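Local coordinates for protein dual oxidase maturation factor 1 (Homo sapiens, PDB 7D3F) that may be required for the maturation of the dual oxidase DUOX1 and for its transport from the endoplasmic reticulum to the plasma membrane, at residues Leu101-Gly106 and Glu159-Arg164; Ala143-Lys148 and Pro153-Ala158; Arg174-Tyr179 and Met226-Thr231. One frame throughout, in Å; residues are numbered along the deposited sequence.

Contact 1. Residues Leu101-Gly106 and Glu159-Arg164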
ATOM      1  N   LEU B 101      10.629 -15.937  27.727  1.00 48.92           N
ATOM      2  CA  LEU B 101      11.150 -15.259  26.553  1.00 41.24           C
ATOM      3  C   LEU B 101      10.768 -16.072  25.326  1.00 50.16           C
ATOM      4  O   LEU B 101      10.949 -17.295  25.311  1.00 61.92           O
ATOM      5  CB  LEU B 101      12.669 -15.106  26.646  1.00 42.77           C
ATOM      6  CG  LEU B 101      13.345 -14.015  25.821  1.00 44.08           C
ATOM      7  CD1 LEU B 101      12.933 -12.642  26.322  1.00 48.57           C
ATOM      8  CD2 LEU B 101      14.852 -14.185  25.889  1.00 48.69           C
ATOM      9  N   GLN B 102      10.237 -15.399  24.305  1.00 49.02           N
ATOM     10  CA  GLN B 102       9.799 -16.039  23.066  1.00 42.11           C
ATOM     11  C   GLN B 102      10.362 -15.217  21.912  1.00 43.05           C
ATOM     12  O   GLN B 102       9.728 -14.266  21.449  1.00 49.81           O
ATOM     13  CB  GLN B 102       8.276 -16.132  23.010  1.00 47.76           C
ATOM     14  CG  GLN B 102       7.672 -17.196  23.908  1.00 52.57           C
ATOM     15  CD  GLN B 102       6.161 -17.255  23.794  1.00 68.47           C
ATOM     16  OE1 GLN B 102       5.483 -16.228  23.850  1.00 72.42           O
ATOM     17  NE2 GLN B 102       5.626 -18.458  23.625  1.00 75.62           N
ATOM     18  N   VAL B 103      11.558 -15.570  21.460  1.00 45.73           N
ATOM     19  CA  VAL B 103      12.229 -14.847  20.390  1.00 41.27           C
ATOM     20  C   VAL B 103      11.778 -15.426  19.057  1.00 45.42           C
ATOM     21  O   VAL B 103      11.971 -16.618  18.789  1.00 57.30           O
ATOM     22  CB  VAL B 103      13.755 -14.929  20.537  1.00 37.47           C
ATOM     23  CG1 VAL B 103      14.422 -14.025  19.524  1.00 44.71           C
ATOM     24  CG2 VAL B 103      14.173 -14.562  21.952  1.00 40.54           C
ATOM     25  N   GLY B 104      11.168 -14.580  18.226  1.00 44.01           N
ATOM     26  CA  GLY B 104      10.752 -14.951  16.897  1.00 39.00           C
ATOM     27  C   GLY B 104      11.618 -14.322  15.821  1.00 47.39           C
ATOM     28  O   GLY B 104      12.708 -13.805  16.075  1.00 57.77           O
ATOM     29  N   LEU B 105      11.107 -14.376  14.591  1.00 48.79           N
ATOM     30  CA  LEU B 105      11.858 -13.837  13.463  1.00 44.20           C
ATOM     31  C   LEU B 105      11.835 -12.315  13.452  1.00 50.52           C
ATOM     32  O   LEU B 105      12.863 -11.673  13.201  1.00 60.05           O
ATOM     33  CB  LEU B 105      11.308 -14.391  12.152  1.00 46.49           C
ATOM     34  CG  LEU B 105      11.249 -15.915  12.063  1.00 45.71           C
ATOM     35  CD1 LEU B 105      10.805 -16.343  10.678  1.00 55.11           C
ATOM     36  CD2 LEU B 105      12.594 -16.530  12.417  1.00 43.19           C
ATOM     37  N   GLY B 106      10.678 -11.718  13.720  1.00 51.31           N
ATOM     38  CA  GLY B 106      10.514 -10.283  13.651  1.00 51.50           C
ATOM     39  C   GLY B 106      10.595  -9.542  14.963  1.00 51.16           C
ATOM     40  O   GLY B 106      10.464  -8.314  14.971  1.00 59.26           O
ATOM     41  N   GLU B 159      15.534  -4.675  27.610  1.00 47.89           N
ATOM     42  CA  GLU B 159      16.828  -4.007  27.542  1.00 44.10           C
ATOM     43  C   GLU B 159      17.938  -4.987  27.197  1.00 47.59           C
ATOM     44  O   GLU B 159      18.963  -4.589  26.633  1.00 56.09           O
ATOM     45  CB  GLU B 159      17.120  -3.307  28.870  1.00 46.32           C
ATOM     46  CG  GLU B 159      18.179  -2.216  28.800  1.00 58.08           C
ATOM     47  CD  GLU B 159      19.551  -2.700  29.223  1.00 67.80           C
ATOM     48  OE1 GLU B 159      20.450  -2.776  28.360  1.00 74.03           O
ATOM     49  OE2 GLU B 159      19.727  -3.009  30.421  1.00 65.93           O
ATOM     50  N   LYS B 160      17.755  -6.267  27.533  1.00 47.48           N
ATOM     51  CA  LYS B 160      18.728  -7.278  27.130  1.00 37.76           C
ATOM     52  C   LYS B 160      18.849  -7.380  25.613  1.00 46.95           C
ATOM     53  O   LYS B 160      19.909  -7.757  25.103  1.00 58.89           O
ATOM     54  CB  LYS B 160      18.349  -8.633  27.724  1.00 40.56           C
ATOM     55  CG  LYS B 160      18.783  -8.817  29.165  1.00 49.23           C
ATOM     56  CD  LYS B 160      20.293  -8.964  29.261  1.00 49.06           C
ATOM     57  CE  LYS B 160      20.729  -9.256  30.685  1.00 51.47           C
ATOM     58  NZ  LYS B 160      22.170  -9.622  30.763  1.00 57.35           N
ATOM     59  N   PHE B 161      17.787  -7.051  24.878  1.00 49.51           N
ATOM     60  CA  PHE B 161      17.784  -7.144  23.424  1.00 42.21           C
ATOM     61  C   PHE B 161      17.938  -5.792  22.737  1.00 48.51           C
ATOM     62  O   PHE B 161      17.735  -5.703  21.522  1.00 59.27           O
ATOM     63  CB  PHE B 161      16.502  -7.824  22.939  1.00 40.22           C
ATOM     64  CG  PHE B 161      16.489  -9.309  23.143  1.00 44.50           C
ATOM     65  CD1 PHE B 161      16.881 -10.163  22.127  1.00 45.27           C
ATOM     66  CD2 PHE B 161      16.082  -9.851  24.349  1.00 44.13           C
ATOM     67  CE1 PHE B 161      16.869 -11.532  22.310  1.00 45.22           C
ATOM     68  CE2 PHE B 161      16.068 -11.218  24.539  1.00 42.17           C
ATOM     69  CZ  PHE B 161      16.463 -12.060  23.518  1.00 43.90           C
ATOM     70  N   THR B 162      18.279  -4.741  23.477  1.00 53.24           N
ATOM     71  CA  THR B 162      18.495  -3.446  22.856  1.00 46.76           C
ATOM     72  C   THR B 162      19.758  -3.477  21.995  1.00 51.36           C
ATOM     73  O   THR B 162      20.689  -4.238  22.273  1.00 60.93           O
ATOM     74  CB  THR B 162      18.611  -2.349  23.911  1.00 43.47           C
ATOM     75  OG1 THR B 162      19.505  -2.769  24.949  1.00 52.26           O
ATOM     76  CG2 THR B 162      17.246  -2.038  24.509  1.00 43.11           C
ATOM     77  N   PRO B 163      19.807  -2.669  20.932  1.00 49.36           N
ATOM     78  CA  PRO B 163      20.998  -2.674  20.066  1.00 49.39           C
ATOM     79  C   PRO B 163      22.283  -2.316  20.790  1.00 53.56           C
ATOM     80  O   PRO B 163      23.347  -2.839  20.436  1.00 61.98           O
ATOM     81  CB  PRO B 163      20.651  -1.633  18.991  1.00 46.12           C
ATOM     82  CG  PRO B 163      19.161  -1.589  18.974  1.00 48.25           C
ATOM     83  CD  PRO B 163      18.737  -1.811  20.395  1.00 47.48           C
ATOM     84  N   ARG B 164      22.221  -1.444  21.793  1.00 58.45           N
ATOM     85  CA  ARG B 164      23.411  -0.997  22.502  1.00 58.34           C
ATOM     86  C   ARG B 164      23.695  -1.796  23.767  1.00 56.00           C
ATOM     87  O   ARG B 164      24.626  -1.449  24.501  1.00 63.90           O
ATOM     88  CB  ARG B 164      23.288   0.489  22.851  1.00 68.25           C
ATOM     89  CG  ARG B 164      23.140   1.413  21.648  1.00 75.10           C
ATOM     90  CD  ARG B 164      24.426   1.518  20.831  1.00 79.75           C
ATOM     91  NE  ARG B 164      24.465   0.575  19.716  1.00 90.07           N
ATOM     92  CZ  ARG B 164      25.279  -0.475  19.647  1.00 90.67           C
ATOM     93  NH1 ARG B 164      26.135  -0.721  20.629  1.00 86.82           N
ATOM     94  NH2 ARG B 164      25.241  -1.276  18.591  1.00 86.41           N
TER

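Contact 2. Residues Ala143-Lys148 and Pro153-Ala158. With MAN (alpha-D-mannopyranose), chain E.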
ATOM      1  N   ALA B 143      12.261   2.590  24.607  1.00 47.33           N
ATOM      2  CA  ALA B 143      12.029   3.866  25.278  1.00 40.53           C
ATOM      3  C   ALA B 143      10.545   4.085  25.550  1.00 49.68           C
ATOM      4  O   ALA B 143      10.167   4.582  26.618  1.00 56.53           O
ATOM      5  CB  ALA B 143      12.598   5.010  24.440  1.00 47.89           C
ATOM      6  N   LYS B 144       9.690   3.727  24.589  1.00 52.21           N
ATOM      7  CA  LYS B 144       8.251   3.845  24.799  1.00 48.53           C
ATOM      8  C   LYS B 144       7.776   2.908  25.902  1.00 46.87           C
ATOM      9  O   LYS B 144       6.875   3.253  26.674  1.00 53.10           O
ATOM     10  CB  LYS B 144       7.503   3.572  23.493  1.00 50.80           C
ATOM     11  CG  LYS B 144       7.590   4.715  22.491  1.00 60.42           C
ATOM     12  CD  LYS B 144       6.867   4.390  21.194  1.00 67.51           C
ATOM     13  CE  LYS B 144       7.556   3.263  20.444  1.00 75.05           C
ATOM     14  NZ  LYS B 144       7.004   3.087  19.072  1.00 78.54           N
ATOM     15  N   ALA B 145       8.365   1.713  25.986  1.00 45.10           N
ATOM     16  CA  ALA B 145       8.038   0.803  27.081  1.00 37.05           C
ATOM     17  C   ALA B 145       8.465   1.381  28.424  1.00 40.04           C
ATOM     18  O   ALA B 145       7.739   1.261  29.419  1.00 50.61           O
ATOM     19  CB  ALA B 145       8.697  -0.556  26.848  1.00 41.49           C
ATOM     20  N   LEU B 146       9.647   2.000  28.474  1.00 46.62           N
ATOM     21  CA  LEU B 146      10.100   2.640  29.706  1.00 40.56           C
ATOM     22  C   LEU B 146       9.164   3.770  30.116  1.00 43.28           C
ATOM     23  O   LEU B 146       8.833   3.915  31.298  1.00 49.42           O
ATOM     24  CB  LEU B 146      11.524   3.169  29.533  1.00 36.21           C
ATOM     25  CG  LEU B 146      12.676   2.235  29.897  1.00 37.06           C
ATOM     26  CD1 LEU B 146      14.005   2.880  29.545  1.00 39.57           C
ATOM     27  CD2 LEU B 146      12.629   1.888  31.374  1.00 36.55           C
ATOM     28  N   GLU B 147       8.732   4.583  29.152  1.00 45.63           N
ATOM     29  CA  GLU B 147       7.799   5.661  29.463  1.00 41.42           C
ATOM     30  C   GLU B 147       6.431   5.126  29.867  1.00 42.86           C
ATOM     31  O   GLU B 147       5.732   5.759  30.666  1.00 51.11           O
ATOM     32  CB  GLU B 147       7.678   6.610  28.272  1.00 40.49           C
ATOM     33  CG  GLU B 147       8.839   7.586  28.153  1.00 57.07           C
ATOM     34  CD  GLU B 147       9.469   7.586  26.776  1.00 75.32           C
ATOM     35  OE1 GLU B 147       8.827   7.097  25.824  1.00 80.11           O
ATOM     36  OE2 GLU B 147      10.613   8.072  26.647  1.00 74.40           O
ATOM     37  N   LYS B 148       6.030   3.971  29.330  1.00 40.86           N
ATOM     38  CA  LYS B 148       4.747   3.388  29.703  1.00 33.66           C
ATOM     39  C   LYS B 148       4.768   2.854  31.129  1.00 34.23           C
ATOM     40  O   LYS B 148       3.737   2.870  31.810  1.00 42.50           O
ATOM     41  CB  LYS B 148       4.367   2.278  28.720  1.00 36.91           C
ATOM     42  CG  LYS B 148       2.891   1.909  28.739  1.00 42.55           C
ATOM     43  CD  LYS B 148       2.503   1.096  27.510  1.00 45.40           C
ATOM     44  CE  LYS B 148       2.567  -0.399  27.775  1.00 49.00           C
ATOM     45  NZ  LYS B 148       1.500  -0.839  28.717  1.00 45.06           N
ATOM     46  N   PRO B 153      10.733  -7.079  35.316  1.00 44.02           N
ATOM     47  CA  PRO B 153      11.250  -8.184  34.485  1.00 39.95           C
ATOM     48  C   PRO B 153      11.093  -7.946  32.992  1.00 42.52           C
ATOM     49  O   PRO B 153      11.998  -8.277  32.212  1.00 54.26           O
ATOM     50  CB  PRO B 153      10.426  -9.389  34.957  1.00 39.33           C
ATOM     51  CG  PRO B 153       9.996  -9.036  36.333  1.00 41.56           C
ATOM     52  CD  PRO B 153       9.745  -7.562  36.299  1.00 38.85           C
ATOM     53  N   VAL B 154       9.964  -7.368  32.574  1.00 46.87           N
ATOM     54  CA  VAL B 154       9.739  -7.106  31.155  1.00 40.26           C
ATOM     55  C   VAL B 154      10.747  -6.087  30.641  1.00 41.58           C
ATOM     56  O   VAL B 154      11.342  -6.260  29.571  1.00 53.04           O
ATOM     57  CB  VAL B 154       8.291  -6.641  30.918  1.00 38.92           C
ATOM     58  CG1 VAL B 154       8.083  -6.283  29.456  1.00 42.74           C
ATOM     59  CG2 VAL B 154       7.312  -7.720  31.353  1.00 39.15           C
ATOM     60  N   LEU B 155      10.958  -5.010  31.402  1.00 44.11           N
ATOM     61  CA  LEU B 155      11.929  -3.997  31.001  1.00 40.14           C
ATOM     62  C   LEU B 155      13.338  -4.572  30.955  1.00 45.04           C
ATOM     63  O   LEU B 155      14.123  -4.239  30.062  1.00 58.01           O
ATOM     64  CB  LEU B 155      11.870  -2.803  31.953  1.00 36.60           C
ATOM     65  CG  LEU B 155      10.594  -1.964  31.918  1.00 36.92           C
ATOM     66  CD1 LEU B 155      10.700  -0.799  32.888  1.00 39.89           C
ATOM     67  CD2 LEU B 155      10.319  -1.469  30.507  1.00 42.40           C
ATOM     68  N   TYR B 156      13.676  -5.434  31.914  1.00 40.34           N
ATOM     69  CA  TYR B 156      14.999  -6.052  31.940  1.00 36.66           C
ATOM     70  C   TYR B 156      15.225  -6.922  30.708  1.00 43.46           C
ATOM     71  O   TYR B 156      16.250  -6.800  30.023  1.00 57.24           O
ATOM     72  CB  TYR B 156      15.150  -6.863  33.228  1.00 36.39           C
ATOM     73  CG  TYR B 156      16.297  -7.848  33.241  1.00 45.06           C
ATOM     74  CD1 TYR B 156      16.076  -9.200  33.013  1.00 52.96           C
ATOM     75  CD2 TYR B 156      17.594  -7.429  33.501  1.00 47.60           C
ATOM     76  CE1 TYR B 156      17.118 -10.107  33.032  1.00 46.18           C
ATOM     77  CE2 TYR B 156      18.642  -8.329  33.521  1.00 47.11           C
ATOM     78  CZ  TYR B 156      18.397  -9.667  33.286  1.00 49.04           C
ATOM     79  OH  TYR B 156      19.437 -10.568  33.306  1.00 65.68           O
ATOM     80  N   LEU B 157      14.264  -7.795  30.398  1.00 43.03           N
ATOM     81  CA  LEU B 157      14.417  -8.660  29.233  1.00 38.53           C
ATOM     82  C   LEU B 157      14.381  -7.869  27.930  1.00 41.10           C
ATOM     83  O   LEU B 157      15.017  -8.273  26.949  1.00 51.25           O
ATOM     84  CB  LEU B 157      13.343  -9.748  29.236  1.00 40.14           C
ATOM     85  CG  LEU B 157      13.603 -10.912  30.195  1.00 36.95           C
ATOM     86  CD1 LEU B 157      12.533 -11.980  30.052  1.00 43.43           C
ATOM     87  CD2 LEU B 157      14.985 -11.501  29.957  1.00 44.94           C
ATOM     88  N   ALA B 158      13.651  -6.752  27.892  1.00 43.45           N
ATOM     89  CA  ALA B 158      13.642  -5.920  26.694  1.00 37.93           C
ATOM     90  C   ALA B 158      14.968  -5.191  26.516  1.00 46.03           C
ATOM     91  O   ALA B 158      15.482  -5.088  25.396  1.00 56.33           O
ATOM     92  CB  ALA B 158      12.484  -4.925  26.754  1.00 39.36           C
TER
HETATM   93  C1  MAN E   4      -2.827  -5.923  28.026  1.00 47.73           C
HETATM   94  C2  MAN E   4      -2.488  -4.944  29.154  1.00 42.28           C
HETATM   95  C3  MAN E   4      -1.414  -3.989  28.665  1.00 43.55           C
HETATM   96  C4  MAN E   4      -0.184  -4.778  28.204  1.00 45.13           C
HETATM   97  C5  MAN E   4      -0.585  -5.796  27.123  1.00 50.76           C
HETATM   98  C6  MAN E   4       0.548  -6.720  26.740  1.00 44.33           C
HETATM   99  O2  MAN E   4      -1.894  -5.643  30.242  1.00 49.54           O
HETATM  100  O3  MAN E   4      -1.044  -3.045  29.663  1.00 55.35           O
HETATM  101  O4  MAN E   4       0.789  -3.893  27.674  1.00 52.42           O
HETATM  102  O5  MAN E   4      -1.673  -6.624  27.609  1.00 54.30           O
HETATM  103  O6  MAN E   4       0.815  -7.578  27.845  1.00 50.76           O

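Contact 3. Residues Arg174-Tyr179 and Met226-Thr231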
ATOM      1  N   ARG B 174      18.384 -10.343  15.044  1.00 48.70           N
ATOM      2  CA  ARG B 174      17.746  -9.604  13.961  1.00 46.41           C
ATOM      3  C   ARG B 174      18.149 -10.169  12.605  1.00 52.67           C
ATOM      4  O   ARG B 174      17.300 -10.386  11.733  1.00 65.06           O
ATOM      5  CB  ARG B 174      18.109  -8.123  14.074  1.00 47.31           C
ATOM      6  CG  ARG B 174      17.520  -7.221  13.006  1.00 52.86           C
ATOM      7  CD  ARG B 174      17.607  -5.769  13.451  1.00 57.47           C
ATOM      8  NE  ARG B 174      17.364  -4.827  12.363  1.00 71.63           N
ATOM      9  CZ  ARG B 174      18.326  -4.201  11.693  1.00 78.37           C
ATOM     10  NH1 ARG B 174      19.598  -4.416  11.999  1.00 74.45           N
ATOM     11  NH2 ARG B 174      18.018  -3.356  10.718  1.00 81.62           N
ATOM     12  N   LEU B 175      19.446 -10.434  12.417  1.00 53.42           N
ATOM     13  CA  LEU B 175      19.915 -11.012  11.160  1.00 52.54           C
ATOM     14  C   LEU B 175      19.292 -12.383  10.919  1.00 55.40           C
ATOM     15  O   LEU B 175      18.793 -12.676   9.821  1.00 60.39           O
ATOM     16  CB  LEU B 175      21.441 -11.111  11.180  1.00 50.40           C
ATOM     17  CG  LEU B 175      22.142 -11.699   9.956  1.00 59.33           C
ATOM     18  CD1 LEU B 175      22.232 -10.665   8.848  1.00 64.96           C
ATOM     19  CD2 LEU B 175      23.523 -12.221  10.327  1.00 60.18           C
ATOM     20  N   ALA B 176      19.309 -13.237  11.949  1.00 55.55           N
ATOM     21  CA  ALA B 176      18.760 -14.581  11.823  1.00 47.64           C
ATOM     22  C   ALA B 176      17.280 -14.536  11.482  1.00 54.85           C
ATOM     23  O   ALA B 176      16.824 -15.221  10.564  1.00 67.66           O
ATOM     24  CB  ALA B 176      18.986 -15.362  13.117  1.00 48.70           C
ATOM     25  N   GLY B 177      16.514 -13.723  12.212  1.00 55.62           N
ATOM     26  CA  GLY B 177      15.091 -13.631  11.949  1.00 52.93           C
ATOM     27  C   GLY B 177      14.787 -13.081  10.572  1.00 52.79           C
ATOM     28  O   GLY B 177      13.906 -13.589   9.876  1.00 61.78           O
ATOM     29  N   HIS B 178      15.523 -12.051  10.149  1.00 56.20           N
ATOM     30  CA  HIS B 178      15.282 -11.459   8.838  1.00 53.74           C
ATOM     31  C   HIS B 178      15.516 -12.472   7.724  1.00 54.29           C
ATOM     32  O   HIS B 178      14.656 -12.670   6.855  1.00 62.20           O
ATOM     33  CB  HIS B 178      16.175 -10.233   8.649  1.00 55.21           C
ATOM     34  CG  HIS B 178      16.171  -9.694   7.254  1.00 60.05           C
ATOM     35  ND1 HIS B 178      17.206  -9.909   6.370  1.00 64.52           N
ATOM     36  CD2 HIS B 178      15.253  -8.956   6.587  1.00 65.25           C
ATOM     37  CE1 HIS B 178      16.928  -9.324   5.219  1.00 66.98           C
ATOM     38  NE2 HIS B 178      15.750  -8.738   5.324  1.00 66.84           N
ATOM     39  N   TYR B 179      16.671 -13.142   7.738  1.00 56.68           N
ATOM     40  CA  TYR B 179      16.953 -14.057   6.636  1.00 53.19           C
ATOM     41  C   TYR B 179      16.129 -15.338   6.732  1.00 56.13           C
ATOM     42  O   TYR B 179      15.768 -15.913   5.697  1.00 63.35           O
ATOM     43  CB  TYR B 179      18.447 -14.360   6.562  1.00 52.65           C
ATOM     44  CG  TYR B 179      19.216 -13.293   5.816  1.00 56.10           C
ATOM     45  CD1 TYR B 179      19.155 -13.209   4.430  1.00 58.71           C
ATOM     46  CD2 TYR B 179      19.989 -12.360   6.493  1.00 59.72           C
ATOM     47  CE1 TYR B 179      19.847 -12.231   3.740  1.00 62.49           C
ATOM     48  CE2 TYR B 179      20.686 -11.380   5.811  1.00 60.99           C
ATOM     49  CZ  TYR B 179      20.612 -11.319   4.437  1.00 63.16           C
ATOM     50  OH  TYR B 179      21.305 -10.345   3.757  1.00 68.66           O
ATOM     51  N   MET B 226      22.590 -21.369  12.811  1.00 59.36           N
ATOM     52  CA  MET B 226      23.965 -20.890  12.707  1.00 62.89           C
ATOM     53  C   MET B 226      24.094 -19.448  13.184  1.00 65.17           C
ATOM     54  O   MET B 226      25.072 -19.098  13.852  1.00 78.50           O
ATOM     55  CB  MET B 226      24.464 -21.029  11.270  1.00 69.42           C
ATOM     56  CG  MET B 226      24.601 -22.469  10.785  1.00 79.06           C
ATOM     57  SD  MET B 226      25.738 -23.464  11.772  1.00108.78           S
ATOM     58  CE  MET B 226      24.597 -24.428  12.764  1.00 75.16           C
ATOM     59  N   ALA B 227      23.119 -18.598  12.858  1.00 60.55           N
ATOM     60  CA  ALA B 227      23.218 -17.193  13.231  1.00 61.43           C
ATOM     61  C   ALA B 227      22.921 -16.963  14.708  1.00 62.55           C
ATOM     62  O   ALA B 227      23.490 -16.046  15.308  1.00 70.76           O
ATOM     63  CB  ALA B 227      22.283 -16.352  12.364  1.00 61.92           C
ATOM     64  N   THR B 228      22.044 -17.767  15.313  1.00 63.55           N
ATOM     65  CA  THR B 228      21.772 -17.635  16.737  1.00 61.95           C
ATOM     66  C   THR B 228      22.765 -18.394  17.607  1.00 68.12           C
ATOM     67  O   THR B 228      22.792 -18.172  18.823  1.00 79.21           O
ATOM     68  CB  THR B 228      20.351 -18.112  17.055  1.00 63.30           C
ATOM     69  OG1 THR B 228      20.195 -19.475  16.638  1.00 71.16           O
ATOM     70  CG2 THR B 228      19.327 -17.245  16.336  1.00 59.31           C
ATOM     71  N   SER B 229      23.574 -19.279  17.025  1.00 70.67           N
ATOM     72  CA  SER B 229      24.593 -19.990  17.785  1.00 70.45           C
ATOM     73  C   SER B 229      25.910 -19.230  17.876  1.00 79.29           C
ATOM     74  O   SER B 229      26.685 -19.472  18.808  1.00 88.11           O
ATOM     75  CB  SER B 229      24.846 -21.368  17.169  1.00 70.64           C
ATOM     76  OG  SER B 229      25.278 -21.254  15.825  1.00 80.82           O
ATOM     77  N   LEU B 230      26.179 -18.320  16.936  1.00 79.79           N
ATOM     78  CA  LEU B 230      27.418 -17.552  16.947  1.00 85.74           C
ATOM     79  C   LEU B 230      27.460 -16.504  18.052  1.00 92.13           C
ATOM     80  O   LEU B 230      28.524 -15.919  18.283  1.00 98.75           O
ATOM     81  CB  LEU B 230      27.624 -16.873  15.590  1.00 80.96           C
ATOM     82  CG  LEU B 230      27.976 -17.781  14.411  1.00 78.68           C
ATOM     83  CD1 LEU B 230      27.829 -17.033  13.095  1.00 74.62           C
ATOM     84  CD2 LEU B 230      29.388 -18.327  14.561  1.00 82.86           C
ATOM     85  N   THR B 231      26.343 -16.253  18.729  1.00 91.51           N
ATOM     86  CA  THR B 231      26.304 -15.221  19.755  1.00 92.78           C
ATOM     87  C   THR B 231      27.141 -15.621  20.962  1.00 95.34           C
ATOM     88  O   THR B 231      27.198 -16.794  21.340  1.00 92.90           O
ATOM     89  CB  THR B 231      24.863 -14.963  20.198  1.00 90.70           C
ATOM     90  OG1 THR B 231      24.483 -15.939  21.175  1.00 97.45           O
ATOM     91  CG2 THR B 231      23.921 -15.060  19.014  1.00 82.25           C
TER

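Contact 1. Residues Leu101-Gly106 and Glu159-Arg164
The ring of F161 reaches across to L101 and V103, two side chains on the same side of strand 94-103, and this apolar meeting carries the whole contact. L101 and F161 approach from opposite directions. The methyl CD2 of L101 comes up at the edge of the ring, close to its plane, and lies 3.5 Å from F161 CE2. It is almost as near to the end of the ring, 3.6 Å from F161 CZ, while the other methyl, CD1, sits 3.9 Å from CE2 of F161. V103 arrives obliquely: its CG2 is 3.7 Å from F161 CZ. The ring can span the gap because its CG stands anti to the F161 carbonyl carbon (chi1 -76°), a long reach over backbones whose CA atoms, at V103 and F161, are still 10.0 Å apart.

None of the polar bonding joins the two segments; T162 closes a turn inside 159-164, where helix 152-160 gives way to loop. T162 OG1 donates to the carbonyl O of E159, at a C=O...OG1 angle of 135° and tilted 22° from the carbonyl plane, and T162 N adds a weak bond to the same oxygen. The charged ends of this turn look elsewhere: K160 NZ is bonded to P235 O and forms a salt bridge with an acidic side chain of another protein chain, whose backbone also bonds E159 OE2.

Y138 packs on F161, while V108 touches both L101 and V103. The contact thus fastens the end of helix 152-160 to the antiparallel sheet of the predicted extracellular region through carbon alone, so shape and burial hold the ring, while the polar groups beside it bond within the turn and to the partner protein.

Contact 2. Residues Ala143-Lys148 and Pro153-Ala158
L155 pushes its forked end toward the neighbouring helix and divides it between A145 and L146. With CG anti to its carbonyl carbon (chi1 -67°), L155 sends one methyl to each neighbour. CD1 of L155 meets CD2 of L146 at 3.6 Å, the two leucines crossing obliquely. CD2 of L155 lies over the A145 backbone, 3.9 Å from A145 O, and 4.1 Å from the CB of the same alanine. These are van der Waals contacts: the carbonyl oxygen of A145 is simply packed against a methyl. The backbones come nearest at L146 and L155, with CA atoms 7.0 Å apart.

Helices 138-148 and 152-160 follow each other after a very short connection and form a helical hairpin, the second helix running back roughly antiparallel to the first. L150, in that connection, packs on both A145 and L155, and the pair packs on the antiparallel sheet of the predicted extracellular region: F130 touches A145, V154 and A158, while L157 rests on I99 and I110. L146 and L155 also pack on an aromatic side chain of another protein chain.

The polar element is K148, at the end of the first helix. Its chain leaves extended and then bends twice, at chi3 (94°) and chi4 (69°), which takes the amine to a mannose of the glycan carried by the protein. K148 NZ makes a weak hydrogen bond of 3.3 Å to O4 of the mannose, with O3 of the same sugar at 3.5 Å from NZ. E128 OE2 and N127 N bond to this mannose as well, and K148 NZ has a further hydrogen-bond partner in a polar side chain of a second neighbouring protein chain.

Contact 3. Residues Arg174-Tyr179 and Met226-Thr231
T228 faces A176 with its methyl because its first torsion (chi1 58°) sets OG1 between the backbone N and the carbonyl carbon, leaving CG2 anti to that carbonyl. The hydroxyl folds back on its own helix, where it is hydrogen-bonded to F224 O and weakly to S225 O, and CG2 is left to lie 3.7 Å from A176 CB. The polar end of the threonine is thereby satisfied within one helix, and the surface it turns to the other helix is carbon.

Beside it, the two alanines meet methyl to methyl, A176 CB to A227 CB at 3.5 Å, each CB directed at the opposing helix. A227 CB also comes within 4.0 Å of A176 CA. Such small side chains let the backbones draw close: the CA atoms of A176 and A227 are only 5.4 Å apart. This close approach falls at the predicted extracellular end of the helix pair.

Helices 169-199 and 203-229 are consecutive and run antiparallel, so the contact closes the hairpin at the end away from its short connection. Just beyond, the disulfide C167-C234 ties the chain just before helix 169-199 to the chain that follows helix 203-229. Y173, one turn before A176, touches T228 and also V103 of strand 94-103, joining the helix pair to the sheet.

Overall arrangement
Contact 1 lies between the other two and touches both, its centre about 12 Å from each of theirs. Helix 152-160 serves contacts 1 and 2 alike, and L101 CD1 reaches L157 CD1 at 3.8 Å; along the chain contact 2 is nested inside the loop that contact 1 closes. On the other flank, L105 CB packs 3.5 Å from G177 O, joining contact 1 to contact 3 on the next helix. Contacts 2 and 3 do not meet: their centres are about 23 Å apart and their nearest atoms about 12 Å. The series thus leads from the glycan-bearing region, predicted to be extracellular, where contact 2 meets a mannose, to the helices predicted to enter the membrane.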